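Local coordinates for protein nicking enzyme (Staphylococcus aureus, PDB 4HT4) that probably nicks plasmid DNA as a conjugative relaxase, this chain being the N-terminal MobA/MobL relaxase part of a longer protein that takes part in conjugative transfer of resistance plasmids, at residues F9-N14 with N79-R84; S22-A27 with S42-D47; N92-N97 with K178-N183. The protein carries 1 engineered substitution. All blocks are in the same frame, centred on the assembly; numbering follows the deposited sequence.

Contact 1 of 3, residues F9-N14 with N79-R84. With nucleotides of chain B.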
loop_
_atom_site.group_PDB
_atom_site.type_symbol
_atom_site.label_atom_id
_atom_site.label_comp_id
_atom_site.label_asym_id
_atom_site.label_seq_id
_atom_site.Cartn_x
_atom_site.Cartn_y
_atom_site.Cartn_z
ATOM N N PHE A 9 7.911 7.006 1.896
ATOM C CA PHE A 9 8.258 6.152 3.026
ATOM C C PHE A 9 7.551 6.599 4.299
ATOM O O PHE A 9 7.332 7.791 4.511
ATOM C CB PHE A 9 9.768 6.168 3.270
ATOM C CG PHE A 9 10.565 5.471 2.206
ATOM C CD1 PHE A 9 10.749 4.101 2.251
ATOM C CD2 PHE A 9 11.139 6.186 1.170
ATOM C CE1 PHE A 9 11.485 3.454 1.278
ATOM C CE2 PHE A 9 11.876 5.542 0.192
ATOM C CZ PHE A 9 12.049 4.176 0.247
ATOM N N VAL A 10 7.209 5.636 5.146
ATOM C CA VAL A 10 6.647 5.929 6.458
ATOM C C VAL A 10 7.717 5.706 7.516
ATOM O O VAL A 10 8.009 4.569 7.887
ATOM C CB VAL A 10 5.435 5.040 6.762
ATOM C CG1 VAL A 10 4.838 5.404 8.111
ATOM C CG2 VAL A 10 4.396 5.175 5.664
ATOM N N SER A 11 8.303 6.797 7.998
ATOM C CA SER A 11 9.456 6.714 8.888
ATOM C C SER A 11 9.142 7.164 10.309
ATOM O O SER A 11 8.418 8.136 10.518
ATOM C CB SER A 11 10.613 7.542 8.329
ATOM O OG SER A 11 11.710 7.554 9.223
ATOM N N LYS A 12 9.702 6.451 11.281
ATOM C CA LYS A 12 9.523 6.792 12.688
ATOM C C LYS A 12 10.384 7.987 13.073
ATOM O O LYS A 12 10.193 8.586 14.130
ATOM C CB LYS A 12 9.868 5.596 13.574
ATOM C CG LYS A 12 8.926 4.419 13.414
ATOM C CD LYS A 12 9.455 3.196 14.144
ATOM C CE LYS A 12 9.578 3.447 15.633
ATOM N NZ LYS A 12 10.280 2.323 16.313
ATOM N N ALA A 13 11.332 8.330 12.207
ATOM C CA ALA A 13 12.205 9.472 12.444
ATOM C C ALA A 13 11.428 10.779 12.330
ATOM O O ALA A 13 11.897 11.830 12.767
ATOM C CB ALA A 13 13.368 9.459 11.471
ATOM N N ASN A 14 10.242 10.705 11.736
ATOM C CA ASN A 14 9.369 11.863 11.605
ATOM C C ASN A 14 8.076 11.692 12.398
ATOM O O ASN A 14 7.067 12.334 12.104
ATOM C CB ASN A 14 9.056 12.137 10.133
ATOM C CG ASN A 14 10.295 12.462 9.325
ATOM O OD1 ASN A 14 10.899 11.582 8.711
ATOM N ND2 ASN A 14 10.683 13.733 9.322
ATOM N N ASN A 79 14.446 5.441 14.529
ATOM C CA ASN A 79 14.427 6.091 13.224
ATOM C C ASN A 79 14.038 5.119 12.116
ATOM O O ASN A 79 14.176 5.425 10.931
ATOM C CB ASN A 79 15.785 6.725 12.919
ATOM C CG ASN A 79 16.920 5.721 12.963
ATOM O OD1 ASN A 79 16.809 4.664 13.585
ATOM N ND2 ASN A 79 18.026 6.052 12.305
ATOM N N SER A 80 13.540 3.954 12.517
ATOM C CA SER A 80 13.207 2.882 11.586
ATOM C C SER A 80 12.063 3.238 10.645
ATOM O O SER A 80 11.013 3.712 11.076
ATOM C CB SER A 80 12.851 1.610 12.357
ATOM O OG SER A 80 13.782 0.576 12.096
ATOM N N GLN A 81 12.277 3.004 9.354
ATOM C CA GLN A 81 11.216 3.130 8.367
ATOM C C GLN A 81 10.354 1.878 8.447
ATOM O O GLN A 81 10.842 0.769 8.235
ATOM C CB GLN A 81 11.805 3.271 6.965
ATOM C CG GLN A 81 12.689 4.492 6.779
ATOM C CD GLN A 81 13.273 4.576 5.384
ATOM O OE1 GLN A 81 13.294 3.588 4.649
ATOM N NE2 GLN A 81 13.745 5.758 5.008
ATOM N N VAL A 82 9.074 2.051 8.759
ATOM C CA VAL A 82 8.203 0.907 9.009
ATOM C C VAL A 82 7.495 0.383 7.762
ATOM O O VAL A 82 7.254 -0.819 7.644
ATOM C CB VAL A 82 7.164 1.204 10.112
ATOM C CG1 VAL A 82 7.857 1.390 11.449
ATOM C CG2 VAL A 82 6.339 2.431 9.756
ATOM N N ALA A 83 7.164 1.275 6.835
ATOM C CA ALA A 83 6.421 0.872 5.648
ATOM C C ALA A 83 6.574 1.852 4.491
ATOM O O ALA A 83 7.162 2.924 4.636
ATOM C CB ALA A 83 4.947 0.685 5.987
ATOM N N ARG A 84 6.038 1.463 3.339
ATOM C CA ARG A 84 6.005 2.319 2.166
ATOM C C ARG A 84 4.560 2.601 1.792
ATOM O O ARG A 84 3.764 1.678 1.637
ATOM C CB ARG A 84 6.700 1.636 0.991
ATOM C CG ARG A 84 6.440 2.305 -0.349
ATOM C CD ARG A 84 6.923 1.443 -1.504
ATOM N NE ARG A 84 8.315 1.037 -1.337
ATOM C CZ ARG A 84 9.358 1.801 -1.649
ATOM N NH1 ARG A 84 9.167 3.018 -2.141
ATOM N NH2 ARG A 84 10.590 1.351 -1.466
ATOM P P DA B 19 14.847 11.692 2.818
ATOM O OP1 DA B 19 14.871 13.158 2.619
ATOM O OP2 DA B 19 13.839 11.089 3.717
ATOM O "O5'" DA B 19 14.712 10.969 1.397
ATOM C "C5'" DA B 19 15.544 11.352 0.310
ATOM C "C4'" DA B 19 15.292 10.472 -0.903
ATOM O "O4'" DA B 19 15.756 9.124 -0.635
ATOM C "C3'" DA B 19 13.832 10.349 -1.327
ATOM O "O3'" DA B 19 13.743 10.348 -2.742
ATOM C "C2'" DA B 19 13.407 8.999 -0.759
ATOM C "C1'" DA B 19 14.705 8.201 -0.827
ATOM N N9 DA B 19 14.805 7.187 0.217
ATOM C C8 DA B 19 14.499 7.348 1.539
ATOM N N7 DA B 19 14.683 6.267 2.254
ATOM C C5 DA B 19 15.143 5.334 1.339
ATOM C C6 DA B 19 15.522 3.983 1.470
ATOM N N6 DA B 19 15.494 3.319 2.631
ATOM N N1 DA B 19 15.933 3.343 0.354
ATOM C C2 DA B 19 15.962 4.010 -0.808
ATOM N N3 DA B 19 15.629 5.277 -1.051
ATOM C C4 DA B 19 15.225 5.885 0.076
ATOM P P DG B 17 15.706 1.717 7.897
ATOM O OP1 DG B 17 14.448 1.709 8.677
ATOM O OP2 DG B 17 15.710 1.212 6.507
ATOM O "O5'" DG B 17 16.290 3.207 7.903
ATOM C "C5'" DG B 17 16.352 3.927 9.127
ATOM C "C4'" DG B 17 16.789 5.372 8.936
ATOM O "O4'" DG B 17 18.161 5.420 8.471
ATOM C "C3'" DG B 17 15.993 6.201 7.934
ATOM O "O3'" DG B 17 15.982 7.555 8.362
ATOM C "C2'" DG B 17 16.796 6.036 6.648
ATOM C "C1'" DG B 17 18.220 6.023 7.194
ATOM N N9 DG B 17 19.143 5.221 6.407
ATOM C C8 DG B 17 18.895 3.984 5.871
ATOM N N7 DG B 17 19.910 3.494 5.223
ATOM C C5 DG B 17 20.896 4.464 5.339
ATOM C C6 DG B 17 22.216 4.482 4.831
ATOM O O6 DG B 17 22.795 3.615 4.157
ATOM N N1 DG B 17 22.877 5.658 5.180
ATOM C C2 DG B 17 22.329 6.680 5.921
ATOM N N2 DG B 17 23.126 7.733 6.154
ATOM N N3 DG B 17 21.093 6.675 6.403
ATOM C C4 DG B 17 20.439 5.536 6.071
ATOM P P DC B 18 14.950 8.599 7.708
ATOM O OP1 DC B 18 14.914 9.797 8.577
ATOM O OP2 DC B 18 13.700 7.867 7.403
ATOM O "O5'" DC B 18 15.636 8.998 6.318
ATOM C "C5'" DC B 18 16.782 9.841 6.320
ATOM C "C4'" DC B 18 17.463 9.875 4.962
ATOM O "O4'" DC B 18 18.263 8.687 4.761
ATOM C "C3'" DC B 18 16.541 9.911 3.747
ATOM O "O3'" DC B 18 16.302 11.254 3.341
ATOM C "C2'" DC B 18 17.313 9.142 2.676
ATOM C "C1'" DC B 18 18.588 8.701 3.392
ATOM N N1 DC B 18 19.074 7.360 2.961
ATOM C C2 DC B 18 20.422 7.192 2.630
ATOM O O2 DC B 18 21.189 8.158 2.713
ATOM N N3 DC B 18 20.855 5.972 2.233
ATOM C C4 DC B 18 19.999 4.955 2.158
ATOM N N4 DC B 18 20.477 3.774 1.757
ATOM C C5 DC B 18 18.619 5.104 2.486
ATOM C C6 DC B 18 18.204 6.314 2.876
#
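Phe9 and Gln81 lie on the DNA-facing side of two antiparallel strands, the Gln81 amide over one face of the ring with the planes 24° apart and OE1 of Gln81 3.5 Å from CD1 of Phe9. Extended beyond CG, the glutamine reaches the adenine of DA19 of chain B and reads its Hoogsteen edge with two bonds. Gln81 NE2 donates to DA19 N7 at 3.0 Å, nearly straight at 172°, while DA19 N6 donates to Gln81 OE1. NE2 also gives to OP2 of DC18 of chain B, which helps to fix the rotation of the amide. The adenine covers the Phe9 ring, its N7 3.5 Å above the ring plane and displaced toward the rim. Ser11 OG donates to the same OP2 at 2.7 Å and accepts from Ala13 N, closing an ST turn. The backbone N of Gln81 holds OP1 of DG17 of chain B.

This common face depends on a classic beta bulge: Val82 and Ala83 both lie opposite Val10. Val10 N donates to Ala83 O at 2.8 Å, and Val82 N to Val10 O at 2.9 Å. The extra residue puts Gln81 and Arg84 on the same side as Phe9 and Ser11, whereas Val10 and Ala83 point to the other side, against Leu134.

Phe9 CE1 sits over the Arg84 guanidinium, 3.6 Å from NH2, but the planes are 56° apart. Arg84 NH1 is held by Asn7 OD1 and by O4 of a thymine base. The Lys12 chain runs across Val82 CG1 before NZ bonds to Arg77 O.

Contact 2 of 3, residues S22-A27 with S42-D47. Engineered in segment 22-27: Phe24 (natural residue Tyr).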
loop_
_atom_site.group_PDB
_atom_site.type_symbol
_atom_site.label_atom_id
_atom_site.label_comp_id
_atom_site.label_asym_id
_atom_site.label_seq_id
_atom_site.Cartn_x
_atom_site.Cartn_y
_atom_site.Cartn_z
ATOM N N SER A 22 -2.379 2.733 9.302
ATOM C CA SER A 22 -3.305 1.658 8.968
ATOM C C SER A 22 -4.690 1.928 9.544
ATOM O O SER A 22 -5.699 1.547 8.955
ATOM C CB SER A 22 -2.782 0.315 9.475
ATOM O OG SER A 22 -2.594 0.339 10.878
ATOM N N ALA A 23 -4.729 2.588 10.696
ATOM C CA ALA A 23 -5.991 2.935 11.336
ATOM C C ALA A 23 -6.621 4.150 10.664
ATOM O O ALA A 23 -7.836 4.208 10.476
ATOM C CB ALA A 23 -5.779 3.200 12.815
ATOM N N PHE A 24 -5.785 5.118 10.306
ATOM C CA PHE A 24 -6.252 6.341 9.667
ATOM C C PHE A 24 -6.815 6.064 8.278
ATOM O O PHE A 24 -7.799 6.677 7.863
ATOM C CB PHE A 24 -5.112 7.359 9.579
ATOM C CG PHE A 24 -5.509 8.667 8.956
ATOM C CD1 PHE A 24 -6.122 9.651 9.712
ATOM C CD2 PHE A 24 -5.257 8.918 7.618
ATOM C CE1 PHE A 24 -6.485 10.858 9.144
ATOM C CE2 PHE A 24 -5.618 10.124 7.042
ATOM C CZ PHE A 24 -6.232 11.095 7.808
ATOM N N ASN A 25 -6.187 5.136 7.563
ATOM C CA ASN A 25 -6.589 4.826 6.196
ATOM C C ASN A 25 -7.762 3.854 6.122
ATOM O O ASN A 25 -8.593 3.946 5.219
ATOM C CB ASN A 25 -5.400 4.281 5.400
ATOM C CG ASN A 25 -4.307 5.312 5.205
ATOM O OD1 ASN A 25 -4.360 6.406 5.767
ATOM N ND2 ASN A 25 -3.302 4.965 4.409
ATOM N N SER A 26 -7.826 2.924 7.069
ATOM C CA SER A 26 -8.880 1.915 7.074
ATOM C C SER A 26 -10.070 2.336 7.927
ATOM O O SER A 26 -11.077 1.628 7.985
ATOM C CB SER A 26 -8.340 0.574 7.575
ATOM O OG SER A 26 -7.819 0.694 8.887
ATOM N N ALA A 27 -9.945 3.490 8.578
ATOM C CA ALA A 27 -10.982 4.007 9.470
ATOM C C ALA A 27 -11.368 2.981 10.531
ATOM O O ALA A 27 -12.548 2.681 10.719
ATOM C CB ALA A 27 -12.207 4.451 8.677
ATOM N N SER A 42 -11.667 5.417 13.770
ATOM C CA SER A 42 -12.899 4.825 13.258
ATOM C C SER A 42 -13.931 5.878 12.857
ATOM O O SER A 42 -14.942 5.559 12.231
ATOM C CB SER A 42 -13.497 3.864 14.288
ATOM O OG SER A 42 -13.704 4.510 15.531
ATOM N N ASN A 43 -13.672 7.130 13.223
ATOM C CA ASN A 43 -14.551 8.231 12.849
ATOM C C ASN A 43 -14.154 8.855 11.513
ATOM O O ASN A 43 -14.650 9.918 11.138
ATOM C CB ASN A 43 -14.584 9.296 13.948
ATOM C CG ASN A 43 -13.208 9.839 14.276
ATOM O OD1 ASN A 43 -12.217 9.109 14.255
ATOM N ND2 ASN A 43 -13.140 11.130 14.583
ATOM N N LYS A 44 -13.254 8.184 10.799
ATOM C CA LYS A 44 -12.814 8.641 9.487
ATOM C C LYS A 44 -13.588 7.917 8.394
ATOM O O LYS A 44 -14.451 7.087 8.682
ATOM C CB LYS A 44 -11.313 8.409 9.312
ATOM C CG LYS A 44 -10.447 9.213 10.268
ATOM C CD LYS A 44 -10.592 10.703 10.016
ATOM C CE LYS A 44 -9.672 11.508 10.919
ATOM N NZ LYS A 44 -9.771 12.971 10.653
ATOM N N GLN A 45 -13.278 8.229 7.139
ATOM C CA GLN A 45 -13.984 7.624 6.015
ATOM C C GLN A 45 -13.139 6.582 5.284
ATOM O O GLN A 45 -11.933 6.754 5.104
ATOM C CB GLN A 45 -14.485 8.701 5.046
ATOM C CG GLN A 45 -13.391 9.478 4.328
ATOM C CD GLN A 45 -13.009 8.857 2.997
ATOM O OE1 GLN A 45 -13.711 7.988 2.479
ATOM N NE2 GLN A 45 -11.891 9.303 2.435
ATOM N N CYS A 46 -13.788 5.497 4.873
ATOM C CA CYS A 46 -13.134 4.425 4.133
ATOM C C CYS A 46 -14.193 3.550 3.481
ATOM O O CYS A 46 -15.052 2.995 4.163
ATOM C CB CYS A 46 -12.258 3.580 5.059
ATOM S SG CYS A 46 -11.351 2.260 4.220
ATOM N N ASP A 47 -14.128 3.428 2.159
ATOM C CA ASP A 47 -15.157 2.712 1.413
ATOM C C ASP A 47 -14.771 1.271 1.080
ATOM O O ASP A 47 -15.636 0.440 0.800
ATOM C CB ASP A 47 -15.521 3.480 0.140
ATOM C CG ASP A 47 -15.943 4.909 0.425
ATOM O OD1 ASP A 47 -17.103 5.119 0.837
ATOM O OD2 ASP A 47 -15.113 5.822 0.235
#
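Ala27 and Cys46 form the close part of this contact, where helix 18-26 gives out against the loop before strand 48-52. Ala27 leaves the helix with a positive phi of 54°, and its methyl group faces the loop: CB lies 3.7 Å from Cys46 CB and 3.5 Å from Lys44 O. Cys46 CB lies 3.7 Å from both Asn25 O and Ser26 O. At the other end of the loop, Ser42 CA directs its hydrogen at Ala27 O, a CA-H...O contact of 3.3 Å with 163° at the hydrogen.

The outer side is looser. The engineered Phe24, a tyrosine in the natural protein, touches Lys44 chiefly through CE1, 3.7 Å from CE, and both residues are exposed. The lysine chain bends at chi2 (-64°), which swings its methylenes obliquely past the ring, while Tyr41 meets the same ring edge-to-face.

No hydrogen bond between the segments is clear, so the join rests on van der Waals contacts of CB atoms with each other and with carbonyls, plus the CA-H...O contact. Gln45 OE1 accepts from Lys123 N, and Asn25 O from NE2 of the nickel ligand His122, the latter consistent with a second-shell acceptor helping to orient that ring.

Contact 3 of 3, residues N92-N97 with K178-N183. With nucleotides of chain B.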
loop_
_atom_site.group_PDB
_atom_site.type_symbol
_atom_site.label_atom_id
_atom_site.label_comp_id
_atom_site.label_asym_id
_atom_site.label_seq_id
_atom_site.Cartn_x
_atom_site.Cartn_y
_atom_site.Cartn_z
ATOM N N ASN A 92 -12.556 9.086 -11.835
ATOM C CA ASN A 92 -13.825 9.397 -11.182
ATOM C C ASN A 92 -15.064 9.094 -12.024
ATOM O O ASN A 92 -16.191 9.279 -11.564
ATOM C CB ASN A 92 -13.846 10.853 -10.709
ATOM C CG ASN A 92 -13.679 11.839 -11.845
ATOM O OD1 ASN A 92 -13.178 11.496 -12.916
ATOM N ND2 ASN A 92 -14.094 13.079 -11.613
ATOM N N GLU A 93 -14.861 8.629 -13.253
ATOM C CA GLU A 93 -15.982 8.214 -14.090
ATOM C C GLU A 93 -16.328 6.751 -13.845
ATOM O O GLU A 93 -17.364 6.262 -14.296
ATOM C CB GLU A 93 -15.687 8.450 -15.573
ATOM C CG GLU A 93 -14.331 7.952 -16.033
ATOM C CD GLU A 93 -13.265 9.022 -15.941
ATOM O OE1 GLU A 93 -13.626 10.218 -15.930
ATOM O OE2 GLU A 93 -12.069 8.670 -15.878
ATOM N N PHE A 94 -15.452 6.060 -13.126
ATOM C CA PHE A 94 -15.681 4.666 -12.774
ATOM C C PHE A 94 -16.697 4.534 -11.648
ATOM O O PHE A 94 -16.756 5.372 -10.746
ATOM C CB PHE A 94 -14.375 4.002 -12.337
ATOM C CG PHE A 94 -13.590 3.395 -13.463
ATOM C CD1 PHE A 94 -13.951 3.614 -14.779
ATOM C CD2 PHE A 94 -12.486 2.605 -13.198
ATOM C CE1 PHE A 94 -13.224 3.054 -15.811
ATOM C CE2 PHE A 94 -11.757 2.041 -14.224
ATOM C CZ PHE A 94 -12.127 2.267 -15.532
ATOM N N ASP A 95 -17.492 3.472 -11.706
ATOM C CA ASP A 95 -18.363 3.111 -10.598
ATOM C C ASP A 95 -17.498 2.437 -9.538
ATOM O O ASP A 95 -16.435 1.908 -9.862
ATOM C CB ASP A 95 -19.475 2.174 -11.077
ATOM C CG ASP A 95 -18.938 0.933 -11.756
ATOM O OD1 ASP A 95 -18.734 0.976 -12.987
ATOM O OD2 ASP A 95 -18.724 -0.083 -11.060
ATOM N N PRO A 96 -17.935 2.476 -8.265
ATOM C CA PRO A 96 -17.176 1.890 -7.153
ATOM C C PRO A 96 -16.713 0.458 -7.414
ATOM O O PRO A 96 -15.552 0.142 -7.161
ATOM C CB PRO A 96 -18.184 1.910 -6.005
ATOM C CG PRO A 96 -19.030 3.084 -6.291
ATOM C CD PRO A 96 -19.149 3.162 -7.790
ATOM N N ASN A 97 -17.609 -0.386 -7.920
ATOM C CA ASN A 97 -17.288 -1.789 -8.164
ATOM C C ASN A 97 -16.122 -1.985 -9.130
ATOM O O ASN A 97 -15.277 -2.856 -8.924
ATOM C CB ASN A 97 -18.522 -2.547 -8.662
ATOM N N LYS A 178 -5.911 -0.153 -19.218
ATOM C CA LYS A 178 -6.547 -1.418 -19.557
ATOM C C LYS A 178 -7.987 -1.451 -19.060
ATOM O O LYS A 178 -8.896 -1.847 -19.789
ATOM C CB LYS A 178 -5.761 -2.584 -18.960
ATOM C CG LYS A 178 -6.408 -3.942 -19.162
ATOM C CD LYS A 178 -5.600 -5.034 -18.483
ATOM C CE LYS A 178 -6.275 -6.387 -18.615
ATOM N NZ LYS A 178 -5.484 -7.458 -17.950
ATOM N N HIS A 179 -8.188 -1.029 -17.816
ATOM C CA HIS A 179 -9.525 -0.994 -17.232
ATOM C C HIS A 179 -10.379 0.105 -17.849
ATOM O O HIS A 179 -11.602 -0.014 -17.915
ATOM C CB HIS A 179 -9.446 -0.819 -15.715
ATOM C CG HIS A 179 -9.176 -2.091 -14.977
ATOM N ND1 HIS A 179 -10.159 -2.781 -14.300
ATOM C CD2 HIS A 179 -8.038 -2.807 -14.817
ATOM C CE1 HIS A 179 -9.638 -3.862 -13.752
ATOM N NE2 HIS A 179 -8.351 -3.902 -14.049
ATOM N N LEU A 180 -9.730 1.174 -18.297
ATOM C CA LEU A 180 -10.432 2.262 -18.966
ATOM C C LEU A 180 -10.991 1.794 -20.305
ATOM O O LEU A 180 -12.071 2.213 -20.718
ATOM C CB LEU A 180 -9.510 3.465 -19.165
ATOM C CG LEU A 180 -9.254 4.345 -17.942
ATOM C CD1 LEU A 180 -8.242 5.429 -18.271
ATOM C CD2 LEU A 180 -10.555 4.960 -17.456
ATOM N N GLU A 181 -10.251 0.918 -20.974
ATOM C CA GLU A 181 -10.689 0.365 -22.248
ATOM C C GLU A 181 -11.755 -0.704 -22.041
ATOM O O GLU A 181 -12.715 -0.795 -22.807
ATOM C CB GLU A 181 -9.501 -0.222 -23.009
ATOM C CG GLU A 181 -9.885 -0.993 -24.257
ATOM C CD GLU A 181 -8.679 -1.478 -25.028
ATOM O OE1 GLU A 181 -7.590 -0.888 -24.862
ATOM O OE2 GLU A 181 -8.819 -2.451 -25.799
ATOM N N LYS A 182 -11.581 -1.505 -20.994
ATOM C CA LYS A 182 -12.480 -2.619 -20.717
ATOM C C LYS A 182 -13.895 -2.150 -20.390
ATOM O O LYS A 182 -14.872 -2.783 -20.792
ATOM C CB LYS A 182 -11.932 -3.474 -19.572
ATOM N N ASN A 183 -14.002 -1.040 -19.667
ATOM C CA ASN A 183 -15.305 -0.514 -19.276
ATOM C C ASN A 183 -15.936 0.379 -20.344
ATOM O O ASN A 183 -17.062 0.852 -20.184
ATOM C CB ASN A 183 -15.216 0.221 -17.935
ATOM C CG ASN A 183 -14.835 -0.700 -16.791
ATOM O OD1 ASN A 183 -15.683 -1.389 -16.224
ATOM N ND2 ASN A 183 -13.554 -0.714 -16.446
ATOM P P DG B 25 -6.889 20.080 -11.430
ATOM O OP1 DG B 25 -7.457 19.962 -12.792
ATOM O OP2 DG B 25 -6.184 21.318 -11.030
ATOM O "O5'" DG B 25 -8.055 19.810 -10.371
ATOM C "C5'" DG B 25 -8.935 18.722 -10.598
ATOM C "C4'" DG B 25 -9.501 18.195 -9.296
ATOM O "O4'" DG B 25 -10.378 17.083 -9.602
ATOM C "C3'" DG B 25 -8.477 17.599 -8.347
ATOM O "O3'" DG B 25 -9.083 17.401 -7.083
ATOM C "C2'" DG B 25 -8.258 16.263 -9.035
ATOM C "C1'" DG B 25 -9.714 15.877 -9.272
ATOM N N9 DG B 25 -9.931 14.918 -10.351
ATOM C C8 DG B 25 -10.395 15.196 -11.613
ATOM N N7 DG B 25 -10.497 14.138 -12.367
ATOM C C5 DG B 25 -10.076 13.093 -11.555
ATOM C C6 DG B 25 -9.972 11.711 -11.834
ATOM O O6 DG B 25 -10.239 11.113 -12.888
ATOM N N1 DG B 25 -9.502 11.003 -10.730
ATOM C C2 DG B 25 -9.176 11.562 -9.517
ATOM N N2 DG B 25 -8.740 10.710 -8.579
ATOM N N3 DG B 25 -9.269 12.857 -9.241
ATOM C C4 DG B 25 -9.725 13.558 -10.307
#
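The C-terminal end of helix 162-182 is met by the turn that leads into helix 96-108, and a single aromatic side chain, Phe94, makes most of the join. Its first torsion aims CZ at the helix, and a chi2 of 9° sets the roll of the ring, so that its plane takes in the peptide carbon of His179 and the N of Leu180, both at the ring's edge. CZ of Phe94 comes within 3.3 Å of His179 O. The same atom lies 3.7 Å from Leu180 CD2, and Asn183 ND2 is close by. The side chains of Leu180 and Asn183 cross the phenyl group at about a right angle, the amide plane of Asn183 turned 61° from the ring, and His179 adds its CB, 4.0 Å from CE2 of Phe94.

That helix end is closed by its own residues. His179 O accepts both the backbone N of Asn183, at 3.1 Å, and the side-chain ND2 of Asn183, the two donors coming from opposite faces of the carbonyl plane. The second of these bonds would hold the amide beside the phenyl rim. In the other segment, the helix beginning at Pro96 has Asp95 as its N-cap, with the carboxylate capping a backbone N just past Asn97.

Leu102 of helix 96-108 packs on both Phe94 and His179, and His179 NE2 bonds to Glu105 OE1, tying the two helices together beyond the ring. Glu93 borders Leu180, with OE2 4.3 Å from CD2, and its carboxylate bonds to the N of Ala1. On the DNA side of the turn, Asn92 N donates to O6 of DG25 of chain B at 3.3 Å and 162°.

In the fold
The three contacts spread over one relaxase domain, whose central antiparallel sheet has strand 5-11 at one rim and strand 48-52 at the other. Contact 2 is nested along the chain inside the loop closed by contact 1, their centres about 20 Å apart. Contact 3 follows later, its centre about 33 Å from that of contact 1 and on the opposite side of the chain's centre, and about 24 Å from that of contact 2. The nickel ion, held by His122, His130 and His132 as in related three-histidine relaxases, lies about 5 Å from the Gln45 side chain and about 13 Å from that of Val10. Contacts 1 and 3 each bond to the DNA strand, at well-separated nucleotides.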